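Long-range contacts in DynE8 (PDB 4AMM), which is an enediyne polyketide synthase, present here as its acyltransferase domain, which probably loads acyl units onto the carrier domain for chain building: residues Leu102-Ala107 against Val348-Met353; Ala147-Ile152 against Leu197-Gly202; Gly178-Leu183 against Glu321-Gln326; Ser213-Leu218 against His244-Gly249; Val236-Gly241 against Gly329-Arg334. One frame throughout, in Å; residues are numbered along the deposited sequence. Where two conformers were deposited one is given.

Contact 1: residues Leu102-Ala107 against Val348-Met353; sequences LFPGQA and VGPGRM
Phe103 and Val348 lie side by side and point the same way, the aromatic ring flanking the isopropyl group. CE1 of Phe103 is 3.6 Å from CG1 of Val348 and about as near its CB. The phenyl group is set on the side of its own backbone N (chi1 -75°), which carries its CD1 to 3.4 Å from the carbonyl O of Val348, approached obliquely. That oxygen is also hydrogen-bonded to Ser155 OG on helix 144-165, and Pro104 CD packs against it too.

One backbone bond joins the segments, Val348 N to Leu102 O at 2.8 Å and nearly straight (168°). It continues the parallel pairing of strands 99-103 and 344-347 in the central sheet of the acyltransferase core, just where both chains turn into loops at the C-terminal ends of their strands. Phe103 also packs on Ala181 and Ala182, in the helix that follows the Gly-His-Ser-Leu-Gly turn, the probable nucleophile elbow.

Beyond the strands two proline rings meet, Pro104 CG lying 4.0 Å from Pro350 CD, and Gly349 runs alongside, its CA 3.9 Å from the same Pro104 CG. Gly349 has no side chain to hold the proline off.

Met353, the first helical residue after the N-cap Arg352, reaches back with an extended chain (chi1 164°, CG turned away from the backbone N). In the conformer given here its SD comes 3.6 Å from Gln106 O and 3.7 Å from Gly105 O, while the amide of Gln106 itself is held by Thr144.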
# COMPACT_ATOMS: atom_id res chain seq x y z
N LEU A 102 -3.05 1.34 3.60
CA LEU A 102 -2.09 2.14 2.73
C LEU A 102 -2.66 2.37 1.38
O LEU A 102 -3.03 1.41 0.71
CB LEU A 102 -0.80 1.34 2.60
CG LEU A 102 -0.12 0.87 3.89
CD1 LEU A 102 1.10 -0.08 3.55
CD2 LEU A 102 0.38 2.00 4.73
N PHE A 103 -2.74 3.66 0.97
CA PHE A 103 -3.27 3.95 -0.35
C PHE A 103 -2.12 4.46 -1.25
O PHE A 103 -1.51 5.50 -0.94
CB PHE A 103 -4.33 5.05 -0.25
CG PHE A 103 -5.65 4.51 0.34
CD1 PHE A 103 -6.55 3.92 -0.51
CD2 PHE A 103 -5.95 4.60 1.70
CE1 PHE A 103 -7.78 3.39 -0.02
CE2 PHE A 103 -7.20 4.03 2.19
CZ PHE A 103 -8.09 3.46 1.34
N PRO A 104 -1.81 3.70 -2.32
CA PRO A 104 -0.62 4.04 -3.12
C PRO A 104 -0.81 5.24 -3.98
O PRO A 104 -1.92 5.69 -4.37
CB PRO A 104 -0.46 2.79 -3.98
CG PRO A 104 -1.88 2.34 -4.22
CD PRO A 104 -2.56 2.55 -2.83
N GLY A 105 0.36 5.74 -4.40
CA GLY A 105 0.37 6.76 -5.50
C GLY A 105 0.90 6.13 -6.77
O GLY A 105 0.88 4.87 -6.97
N GLN A 106 1.37 7.03 -7.63
CA GLN A 106 1.92 6.56 -8.90
C GLN A 106 3.25 5.79 -8.76
O GLN A 106 4.04 6.08 -7.88
CB GLN A 106 1.86 7.79 -9.85
CG GLN A 106 2.47 7.65 -11.17
CD GLN A 106 2.49 9.01 -11.86
OE1 GLN A 106 3.54 9.58 -12.13
NE2 GLN A 106 1.35 9.52 -12.11
N ALA A 107 3.48 4.77 -9.61
CA ALA A 107 4.73 4.00 -9.67
C ALA A 107 5.91 4.93 -9.90
O ALA A 107 5.77 5.99 -10.51
CB ALA A 107 4.64 2.99 -10.83
N VAL A 348 -4.42 -0.81 -0.34
CA VAL A 348 -5.74 -0.79 -1.06
C VAL A 348 -5.62 -0.02 -2.39
O VAL A 348 -5.82 1.19 -2.48
CB VAL A 348 -6.74 -0.06 -0.15
CG1 VAL A 348 -8.21 -0.12 -0.69
CG2 VAL A 348 -6.77 -0.67 1.26
N GLY A 349 -5.23 -0.73 -3.43
CA GLY A 349 -4.93 0.00 -4.66
C GLY A 349 -4.21 -1.01 -5.45
O GLY A 349 -4.02 -2.20 -5.07
N PRO A 350 -3.84 -0.57 -6.66
CA PRO A 350 -3.17 -1.44 -7.59
C PRO A 350 -1.69 -1.52 -7.23
O PRO A 350 -1.12 -0.55 -6.76
CB PRO A 350 -3.36 -0.69 -8.93
CG PRO A 350 -3.54 0.72 -8.60
CD PRO A 350 -4.06 0.80 -7.15
N GLY A 351 -1.14 -2.70 -7.49
CA GLY A 351 0.27 -3.00 -7.29
C GLY A 351 0.60 -3.17 -5.81
O GLY A 351 -0.29 -3.28 -4.97
N ARG A 352 1.88 -3.18 -5.49
CA ARG A 352 2.35 -3.32 -4.11
C ARG A 352 3.46 -2.35 -3.73
O ARG A 352 4.30 -2.66 -2.87
CB ARG A 352 2.68 -4.79 -3.72
CG ARG A 352 3.87 -5.30 -4.45
CD ARG A 352 4.19 -6.78 -3.96
NE ARG A 352 4.46 -6.77 -2.50
CZ ARG A 352 5.64 -6.45 -1.96
NH1 ARG A 352 6.71 -6.18 -2.73
NH2 ARG A 352 5.75 -6.46 -0.62
N MET A 353 3.38 -1.15 -4.33
CA MET A 353 4.39 -0.08 -4.06
C MET A 353 4.56 0.16 -2.61
O MET A 353 5.68 0.21 -2.10
CB MET A 353 3.93 1.25 -4.72
CG MET A 353 4.65 2.51 -4.22
SD MET A 353 3.88 4.05 -4.91
CE MET A 353 5.14 5.11 -4.29

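Contact 2: residues Ala147-Ile152 against Leu197-Gly202; sequences AQPAII and LARARG
Gln148 OE1 accepts a hydrogen bond from Arg201 NH1 at 2.9 Å, with an angle of 160° at the hydrogen. The two partners meet it differently: Gln148 OE1 lies practically in the guanidinium plane of Arg201, whereas NH1 stands well above the amide carbonyl plane, away from the lone pairs. The two side chains cross at about a right angle, and the same oxygen nestles against the arginine's aliphatic part, 3.3 Å from Arg201 CG. Extension of Arg201 from CG to NE, with CG turned away from the backbone N (chi1 -176°), carries the guanidinium along the helix flank to this amide. Its NH2 goes on to Ser176 OG, and weakly to Gln326 OE1, while Gln148 NE2 is bonded to Thr144.

The backbone of Gly202 lies against the amide, its CA 3.6 Å from Gln148 CD. One turn earlier, Ala198 CB fits against Ile152, 3.7 Å from CG1. On the other flank Pro149, where the first helix is kinked because the proline N makes no bond to the preceding turn, presents its ring to Arg199: Pro149 CB is 3.7 Å from Arg199 CG and lies over one face of the guanidinium.

Ala198 and Gly202, four residues apart, give the second helix a face of small residues, consistent with the close 7.7 Å approach of the axes, at 153° between their directions. This is a closely packed antiparallel helix pair beside the Gly-His-Ser-Leu-Gly turn, and placing an arginine at Ser176 is consistent with the substrate pocket of malonyl-type acyltransferases.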
# COMPACT_ATOMS: atom_id res chain seq x y z
N ALA A 147 -2.40 8.06 -15.61
CA ALA A 147 -2.16 7.17 -14.47
C ALA A 147 -2.89 7.62 -13.23
O ALA A 147 -3.36 6.71 -12.48
CB ALA A 147 -0.69 7.10 -14.19
N GLN A 148 -2.97 8.90 -12.95
CA GLN A 148 -3.56 9.31 -11.67
C GLN A 148 -5.01 8.87 -11.55
O GLN A 148 -5.33 8.20 -10.52
CB GLN A 148 -3.35 10.80 -11.41
CG GLN A 148 -1.84 11.16 -11.21
CD GLN A 148 -1.66 12.49 -10.58
OE1 GLN A 148 -2.47 12.97 -9.82
NE2 GLN A 148 -0.53 13.17 -10.93
N PRO A 149 -5.87 9.13 -12.50
CA PRO A 149 -7.27 8.65 -12.36
C PRO A 149 -7.33 7.14 -12.42
O PRO A 149 -8.22 6.55 -11.75
CB PRO A 149 -8.03 9.36 -13.46
CG PRO A 149 -6.91 9.79 -14.49
CD PRO A 149 -5.71 10.06 -13.65
N ALA A 150 -6.49 6.48 -13.20
CA ALA A 150 -6.48 5.01 -13.23
C ALA A 150 -6.17 4.43 -11.89
O ALA A 150 -6.91 3.50 -11.43
CB ALA A 150 -5.53 4.49 -14.25
N ILE A 151 -5.14 4.93 -11.21
CA ILE A 151 -4.78 4.39 -9.89
C ILE A 151 -5.92 4.67 -8.92
O ILE A 151 -6.26 3.78 -8.08
CB ILE A 151 -3.54 5.09 -9.43
CG1 ILE A 151 -2.38 4.54 -10.32
CG2 ILE A 151 -3.23 4.83 -7.95
CD1 ILE A 151 -1.07 5.44 -10.22
N ILE A 152 -6.51 5.86 -8.90
CA ILE A 152 -7.58 6.21 -7.95
C ILE A 152 -8.80 5.36 -8.27
O ILE A 152 -9.43 4.87 -7.30
CB ILE A 152 -7.83 7.72 -7.99
CG1 ILE A 152 -6.67 8.46 -7.37
CG2 ILE A 152 -9.17 8.03 -7.36
CD1 ILE A 152 -6.55 8.18 -5.81
N LEU A 197 -11.40 14.69 -9.22
CA LEU A 197 -10.28 15.47 -8.75
C LEU A 197 -8.97 14.81 -9.18
O LEU A 197 -8.02 15.53 -9.54
CB LEU A 197 -10.31 15.63 -7.23
CG LEU A 197 -9.20 16.40 -6.59
CD1 LEU A 197 -9.17 17.84 -7.11
CD2 LEU A 197 -9.38 16.35 -5.10
N ALA A 198 -8.90 13.51 -9.14
CA ALA A 198 -7.69 12.81 -9.66
C ALA A 198 -7.42 13.11 -11.13
O ALA A 198 -6.30 13.25 -11.49
CB ALA A 198 -7.78 11.30 -9.43
N ARG A 199 -8.45 13.20 -11.96
CA ARG A 199 -8.27 13.49 -13.40
C ARG A 199 -7.73 14.93 -13.44
O ARG A 199 -6.80 15.18 -14.20
CB ARG A 199 -9.64 13.46 -14.09
CG ARG A 199 -10.26 12.17 -14.25
CD ARG A 199 -11.52 12.26 -15.23
NE ARG A 199 -12.13 10.95 -15.25
CZ ARG A 199 -11.56 9.88 -15.80
NH1 ARG A 199 -10.38 10.00 -16.44
NH2 ARG A 199 -12.18 8.69 -15.74
N ALA A 200 -8.25 15.86 -12.68
CA ALA A 200 -7.77 17.23 -12.77
C ALA A 200 -6.31 17.32 -12.31
O ALA A 200 -5.50 18.10 -12.87
CB ALA A 200 -8.71 18.16 -11.94
N ARG A 201 -5.98 16.58 -11.28
CA ARG A 201 -4.66 16.63 -10.65
C ARG A 201 -3.67 16.04 -11.64
O ARG A 201 -2.59 16.61 -11.85
CB ARG A 201 -4.66 15.81 -9.37
CG ARG A 201 -3.36 15.85 -8.54
CD ARG A 201 -3.57 15.01 -7.28
NE ARG A 201 -2.47 15.14 -6.30
CZ ARG A 201 -1.36 14.41 -6.34
NH1 ARG A 201 -1.09 13.59 -7.36
NH2 ARG A 201 -0.48 14.51 -5.35
N GLY A 202 -3.99 14.94 -12.29
CA GLY A 202 -3.07 14.37 -13.27
C GLY A 202 -2.92 15.27 -14.47
O GLY A 202 -1.78 15.45 -14.97

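Contact 3: residues Gly178-Leu183 against Glu321-Gln326; sequences GELAAL and EVLVRQ
Leu323 supplies most of the apolar contact, dividing its methyls between two leucines. Its CD1 meets CD1 of Leu183 tip to tip at 4.2 Å, and its CD2 lies 4.2 Å from Leu180 CD1. The leucine ends bridge a wide gap, since the helix axes come no nearer than 11.8 Å and run almost antiparallel, at 162°.

Mixed contacts flank this apolar centre. NE2 of Gln326 lies 3.7 Å from Glu179 CB, brought across the gap by an extended chain whose CG is directed away from the backbone N (chi1 -179°). Glu179 bends at its second torsion, which turns the carboxylate past Leu323, and its OE2 lies 4.3 Å from Val322 CG1.

The buried polar ends find their bonds elsewhere. Both Glu179 oxygens are satisfied, by Ser307 OG and the backbone N of Thr308. Gln326 NE2 is weakly bonded to Ser176 O in the probable nucleophile elbow.

Helix 178-185, which leaves that elbow, is thus lined by helix 319-328 here, while its Ala181 packs on Ile152 and Ser155 of helix 144-165 and its other neighbours include strand 99-103; helix 283-294 packs on Val324.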
# COMPACT_ATOMS: atom_id res chain seq x y z
N GLY A 178 -2.23 8.98 -3.38
CA GLY A 178 -3.08 8.14 -2.50
C GLY A 178 -3.75 8.89 -1.37
O GLY A 178 -4.74 8.34 -0.85
N GLU A 179 -3.26 10.05 -0.98
CA GLU A 179 -3.97 10.79 0.09
C GLU A 179 -5.38 11.09 -0.39
O GLU A 179 -6.28 11.19 0.44
CB GLU A 179 -3.21 12.04 0.41
CG GLU A 179 -3.76 12.73 1.72
CD GLU A 179 -2.66 13.17 2.64
OE1 GLU A 179 -1.61 12.50 2.77
OE2 GLU A 179 -2.83 14.20 3.38
N LEU A 180 -5.63 11.31 -1.65
CA LEU A 180 -7.01 11.50 -2.19
C LEU A 180 -7.90 10.30 -1.91
O LEU A 180 -9.05 10.48 -1.42
CB LEU A 180 -7.08 11.78 -3.70
CG LEU A 180 -6.70 13.19 -4.09
CD1 LEU A 180 -5.23 13.56 -3.77
CD2 LEU A 180 -6.96 13.31 -5.60
N ALA A 181 -7.40 9.10 -2.08
CA ALA A 181 -8.18 7.89 -1.84
C ALA A 181 -8.32 7.74 -0.33
O ALA A 181 -9.45 7.30 0.12
CB ALA A 181 -7.48 6.69 -2.43
N ALA A 182 -7.31 8.02 0.49
CA ALA A 182 -7.44 7.92 1.94
C ALA A 182 -8.55 8.87 2.41
O ALA A 182 -9.36 8.46 3.31
CB ALA A 182 -6.11 8.19 2.65
N LEU A 183 -8.58 10.09 1.92
CA LEU A 183 -9.64 11.04 2.33
C LEU A 183 -10.97 10.52 1.89
O LEU A 183 -11.96 10.71 2.64
CB LEU A 183 -9.33 12.39 1.66
CG LEU A 183 -8.19 13.12 2.35
CD1 LEU A 183 -7.71 14.33 1.58
CD2 LEU A 183 -8.55 13.63 3.80
N GLU A 321 -6.10 23.71 1.01
CA GLU A 321 -4.75 24.17 1.27
C GLU A 321 -3.76 22.98 1.35
O GLU A 321 -2.62 23.12 0.89
CB GLU A 321 -4.69 24.95 2.60
CG GLU A 321 -5.59 26.22 2.65
CD GLU A 321 -5.35 27.17 1.48
OE1 GLU A 321 -4.19 27.26 0.99
OE2 GLU A 321 -6.32 27.81 1.01
N VAL A 322 -4.17 21.90 2.01
CA VAL A 322 -3.27 20.78 2.22
C VAL A 322 -2.99 20.14 0.88
O VAL A 322 -1.78 19.83 0.57
CB VAL A 322 -3.89 19.73 3.17
CG1 VAL A 322 -3.02 18.47 3.29
CG2 VAL A 322 -4.01 20.24 4.57
N LEU A 323 -3.98 19.93 0.03
CA LEU A 323 -3.75 19.20 -1.25
C LEU A 323 -3.02 20.11 -2.18
O LEU A 323 -2.36 19.60 -3.11
CB LEU A 323 -5.10 18.64 -1.84
CG LEU A 323 -5.63 17.53 -0.92
CD1 LEU A 323 -6.90 16.95 -1.54
CD2 LEU A 323 -4.59 16.37 -0.65
N VAL A 324 -3.04 21.43 -2.05
CA VAL A 324 -2.25 22.32 -2.90
C VAL A 324 -0.82 22.29 -2.44
O VAL A 324 0.08 22.06 -3.33
CB VAL A 324 -2.84 23.79 -2.88
CG1 VAL A 324 -1.91 24.71 -3.52
CG2 VAL A 324 -4.20 23.82 -3.68
N ARG A 325 -0.49 22.50 -1.19
CA ARG A 325 0.90 22.41 -0.75
C ARG A 325 1.46 21.00 -0.84
O ARG A 325 2.69 20.86 -0.80
CB ARG A 325 1.15 23.07 0.60
CG ARG A 325 0.64 22.31 1.76
CD ARG A 325 1.24 23.01 3.00
NE ARG A 325 0.76 22.43 4.28
CZ ARG A 325 -0.38 22.75 4.89
NH1 ARG A 325 -1.20 23.68 4.44
NH2 ARG A 325 -0.62 22.17 6.08
N GLN A 326 0.63 19.99 -0.97
CA GLN A 326 1.13 18.61 -1.25
C GLN A 326 2.00 18.63 -2.46
O GLN A 326 2.99 17.89 -2.43
CB GLN A 326 -0.01 17.70 -1.52
CG GLN A 326 0.43 16.24 -1.80
CD GLN A 326 -0.68 15.25 -1.84
OE1 GLN A 326 -1.63 15.44 -2.61
NE2 GLN A 326 -0.61 14.21 -1.04

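Contact 4: residues Ser213-Leu218 against His244-Gly249; sequences SGMLSL and HVVVAG
Met215 lies over the antiparallel pair of strands, and its side chain touches the partner strand nearly throughout. Its CB is 3.8 Å from Val246 CG1 and 3.7 Å from the carbonyl O of Val247. CG, set beside the backbone N (chi1 -53°), then passes 4.1 Å from Ala248 CB. The chain bends about the CG-SD bond (chi3 85°), folding CE back over Val246 to 3.9 Å from its CG1, where the methyl also packs on Ala237.

Beneath this side chain the strands are joined by six backbone hydrogen bonds, in the pairs Gly214 with Gly249, Leu216 with Val247 and Leu218 with Val245. Met215 with Ala248 and Ser217 with Val246 are the non-hydrogen-bonded pairs between them, where the chains draw closer. On the other face Val247 divides its branches: CG2 lies 3.9 Å from Leu216 CB, and CG1 lies 4.0 Å from Leu218 CD1, the side chains of Val247 and Leu218 crossing at about a right angle.

Helix 251-264 covers that second face through Leu254 and Val257. Strand 213-218 has 268-270 on its other edge, and 244-250 has 235-241, the strand order of a ferredoxin-like subdomain.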
# COMPACT_ATOMS: atom_id res chain seq x y z
N SER A 213 13.58 18.59 -15.77
CA SER A 213 13.63 18.27 -14.31
C SER A 213 13.32 16.83 -14.15
O SER A 213 12.80 16.11 -14.96
CB SER A 213 12.67 19.20 -13.53
OG SER A 213 11.34 18.97 -13.79
N GLY A 214 13.59 16.38 -12.92
CA GLY A 214 13.39 14.97 -12.57
C GLY A 214 13.62 14.66 -11.12
O GLY A 214 13.58 15.58 -10.27
N MET A 215 13.90 13.36 -10.89
CA MET A 215 13.98 12.83 -9.48
C MET A 215 15.11 11.81 -9.42
O MET A 215 15.40 11.11 -10.41
CB MET A 215 12.62 12.22 -9.01
CG MET A 215 11.49 13.17 -9.18
SD MET A 215 9.89 12.45 -8.75
CE MET A 215 9.78 12.68 -6.95
N LEU A 216 15.73 11.73 -8.24
CA LEU A 216 16.92 10.94 -8.01
C LEU A 216 16.73 10.19 -6.67
O LEU A 216 16.51 10.89 -5.64
CB LEU A 216 18.17 11.82 -7.96
CG LEU A 216 19.51 11.11 -7.77
CD1 LEU A 216 19.82 10.27 -9.03
CD2 LEU A 216 20.59 12.18 -7.58
N SER A 217 16.72 8.89 -6.68
CA SER A 217 16.50 8.12 -5.46
C SER A 217 17.76 7.85 -4.73
O SER A 217 18.73 7.39 -5.40
CB SER A 217 15.76 6.88 -5.84
OG SER A 217 15.42 6.18 -4.63
N LEU A 218 17.82 8.02 -3.43
CA LEU A 218 19.05 7.79 -2.69
C LEU A 218 18.84 6.67 -1.66
O LEU A 218 17.83 6.68 -0.88
CB LEU A 218 19.49 9.04 -1.88
CG LEU A 218 19.59 10.34 -2.70
CD1 LEU A 218 19.76 11.58 -1.85
CD2 LEU A 218 20.74 10.24 -3.69
N HIS A 244 15.57 5.14 2.16
CA HIS A 244 15.09 5.56 0.84
C HIS A 244 14.58 6.98 0.92
O HIS A 244 13.51 7.20 1.49
CB HIS A 244 14.01 4.59 0.41
CG HIS A 244 13.47 4.77 -0.96
ND1 HIS A 244 12.45 3.96 -1.41
CD2 HIS A 244 13.72 5.65 -1.97
CE1 HIS A 244 12.12 4.30 -2.65
NE2 HIS A 244 12.83 5.35 -2.98
N VAL A 245 15.31 7.93 0.32
CA VAL A 245 14.83 9.35 0.24
C VAL A 245 15.03 9.75 -1.21
O VAL A 245 16.11 9.48 -1.84
CB VAL A 245 15.61 10.20 1.14
CG1 VAL A 245 15.15 11.70 0.99
CG2 VAL A 245 15.35 9.78 2.60
N VAL A 246 14.05 10.38 -1.80
CA VAL A 246 14.07 10.82 -3.22
C VAL A 246 14.26 12.32 -3.19
O VAL A 246 13.51 13.03 -2.46
CB VAL A 246 12.86 10.42 -3.97
CG1 VAL A 246 12.91 10.85 -5.46
CG2 VAL A 246 12.61 8.91 -3.88
N VAL A 247 15.17 12.87 -3.94
CA VAL A 247 15.36 14.30 -4.18
C VAL A 247 14.94 14.68 -5.58
O VAL A 247 14.78 13.80 -6.46
CB VAL A 247 16.79 14.82 -3.90
CG1 VAL A 247 17.17 14.53 -2.44
CG2 VAL A 247 17.81 14.20 -4.88
N ALA A 248 14.63 15.96 -5.76
CA ALA A 248 14.07 16.45 -7.04
C ALA A 248 14.64 17.81 -7.33
O ALA A 248 14.99 18.59 -6.46
CB ALA A 248 12.57 16.50 -6.99
N GLY A 249 14.72 18.09 -8.65
CA GLY A 249 15.17 19.45 -9.14
C GLY A 249 15.43 19.37 -10.65
O GLY A 249 14.98 18.48 -11.26

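Contact 5: residues Val236-Gly241 against Gly329-Arg334; sequences VAVDNG and GPVRFR
Pro330 opens the contact beside strand 235-241, its CB 3.6 Å from Val236 O and its CA close to the carbonyl of Ala237. The same Ala237 O accepts the hydrogen bond of Val331 N at 2.8 Å, and Val331 O receives Asp239 N at 2.9 Å. Val331 is thus paired in parallel with Val238, and the two side chains lie alongside, pointing the same way, with Val238 CG1 4.1 Å from Val331 CB; both also touch His175.

At Arg332 the chain makes an inverse gamma turn and is ready to start a helix. Its guanidinium folds back over Pro330 and forms a salt bridge with Glu335.

Phe333 turns its ring edge to the backbone of Asn240: CD2 is 3.3 Å from Asn240 O, near the ring plane. The Asn240 amide stands almost perpendicular to the ring (86°), and its OD1 is hydrogen-bonded to His175 NE2, whose ring also meets that of Phe333.

Arg334 grips Asp239 twice. Its backbone N bonds to Asp239 O at 3.0 Å, while its bent chain (chi3 60°) curls the guanidinium round to the carboxylate. Arg334 NE meets the syn lone pair of Asp239 OD2 at 2.9 Å, and weaker bonds run from NH2 to OD2 and from NE to OD1. The planes are 37° apart, short of a flat two-pronged pair.

Asp239 is buried, and the arginine would offset its charge; the ion pair should favour an ionised carboxylate and tie the first turn of helix 333-339 to the strand.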
# COMPACT_ATOMS: atom_id res chain seq x y z
N VAL A 236 14.41 17.65 -1.00
CA VAL A 236 13.75 16.38 -0.70
C VAL A 236 12.36 16.37 -1.25
O VAL A 236 11.56 17.33 -1.02
CB VAL A 236 13.73 16.17 0.82
CG1 VAL A 236 12.96 14.95 1.20
CG2 VAL A 236 15.18 15.96 1.36
N ALA A 237 12.02 15.33 -2.01
CA ALA A 237 10.73 15.14 -2.60
C ALA A 237 9.96 14.07 -1.89
O ALA A 237 8.74 14.23 -1.68
CB ALA A 237 10.96 14.77 -4.11
N VAL A 238 10.61 12.94 -1.52
CA VAL A 238 9.85 11.84 -0.95
C VAL A 238 10.73 11.27 0.17
O VAL A 238 11.86 10.83 -0.05
CB VAL A 238 9.60 10.74 -2.00
CG1 VAL A 238 8.80 9.55 -1.35
CG2 VAL A 238 8.89 11.28 -3.25
N ASP A 239 10.23 11.29 1.40
CA ASP A 239 10.95 10.68 2.57
C ASP A 239 10.31 9.36 2.85
O ASP A 239 9.23 9.27 3.51
CB ASP A 239 10.85 11.59 3.79
CG ASP A 239 11.52 11.00 4.99
OD1 ASP A 239 12.25 9.98 4.89
OD2 ASP A 239 11.20 11.56 6.11
N ASN A 240 10.84 8.27 2.28
CA ASN A 240 10.14 6.96 2.38
C ASN A 240 10.60 6.13 3.54
O ASN A 240 9.99 5.12 3.87
CB ASN A 240 10.40 6.12 1.14
CG ASN A 240 9.46 6.46 0.06
OD1 ASN A 240 8.31 6.92 0.32
ND2 ASN A 240 9.92 6.29 -1.19
N GLY A 241 11.69 6.56 4.17
CA GLY A 241 12.24 5.87 5.37
C GLY A 241 13.73 6.04 5.48
O GLY A 241 14.38 6.77 4.72
N GLY A 329 5.60 20.45 -1.67
CA GLY A 329 6.31 19.95 -0.49
C GLY A 329 6.65 18.45 -0.58
O GLY A 329 6.15 17.72 -1.46
N PRO A 330 7.40 17.98 0.42
CA PRO A 330 7.83 16.55 0.37
C PRO A 330 6.71 15.62 0.80
O PRO A 330 5.81 16.00 1.57
CB PRO A 330 8.97 16.49 1.36
CG PRO A 330 8.60 17.58 2.37
CD PRO A 330 8.10 18.74 1.47
N VAL A 331 6.78 14.39 0.38
CA VAL A 331 5.89 13.30 0.81
C VAL A 331 6.48 12.72 2.07
O VAL A 331 7.59 12.14 2.13
CB VAL A 331 5.81 12.17 -0.24
CG1 VAL A 331 4.90 11.00 0.29
CG2 VAL A 331 5.30 12.69 -1.56
N ARG A 332 5.74 12.88 3.17
CA ARG A 332 6.21 12.46 4.51
C ARG A 332 5.75 11.10 4.85
O ARG A 332 4.98 10.86 5.83
CB ARG A 332 5.67 13.51 5.54
CG ARG A 332 6.25 14.92 5.20
CD ARG A 332 5.94 15.92 6.36
NE ARG A 332 6.68 17.16 6.08
CZ ARG A 332 8.01 17.27 6.16
NH1 ARG A 332 8.74 16.31 6.66
NH2 ARG A 332 8.60 18.38 5.79
N PHE A 333 6.17 10.10 4.06
CA PHE A 333 5.67 8.74 4.30
C PHE A 333 6.34 8.16 5.52
O PHE A 333 5.58 7.52 6.28
CB PHE A 333 6.10 7.88 3.09
CG PHE A 333 5.73 6.43 3.28
CD1 PHE A 333 4.40 6.00 3.14
CD2 PHE A 333 6.69 5.47 3.55
CE1 PHE A 333 4.07 4.60 3.27
CE2 PHE A 333 6.37 4.10 3.74
CZ PHE A 333 5.06 3.68 3.59
N ARG A 334 7.59 8.37 5.81
CA ARG A 334 8.19 7.82 7.02
C ARG A 334 7.44 8.31 8.23
O ARG A 334 7.09 7.48 9.16
CB ARG A 334 9.65 8.29 7.08
CG ARG A 334 10.38 7.84 8.39
CD ARG A 334 11.82 8.42 8.39
NE ARG A 334 11.78 9.85 8.33
CZ ARG A 334 11.58 10.68 9.35
NH1 ARG A 334 11.50 10.17 10.61
NH2 ARG A 334 11.55 12.00 9.21

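Overall arrangement
Contacts 1, 2, 3 and 5 reach the Gly-His-Ser-Leu-Gly turn between strand 171-174 and helix 178-185, the probable active-site elbow; contact 4 lies farther out, its centre 19 Å from that of contact 1. Contacts 1, 2 and 3 belong to the core about the parallel sheet, the centres of 2 and 3 being 12 Å apart. A weak bond of 3.1 Å from Arg201 NH2 to Gln326 OE1 links these two, while Gln106 of contact 1 packs on contact 2. Contacts 4 and 5 share the ferredoxin-like sheet through Val246, which faces both Ala237 and Val238 in a classic beta bulge. Contact 5 joins this sheet to the core: residues 329-334 closely follow helix 319-328, and its Asn240 and Phe333 reach the elbow's histidine.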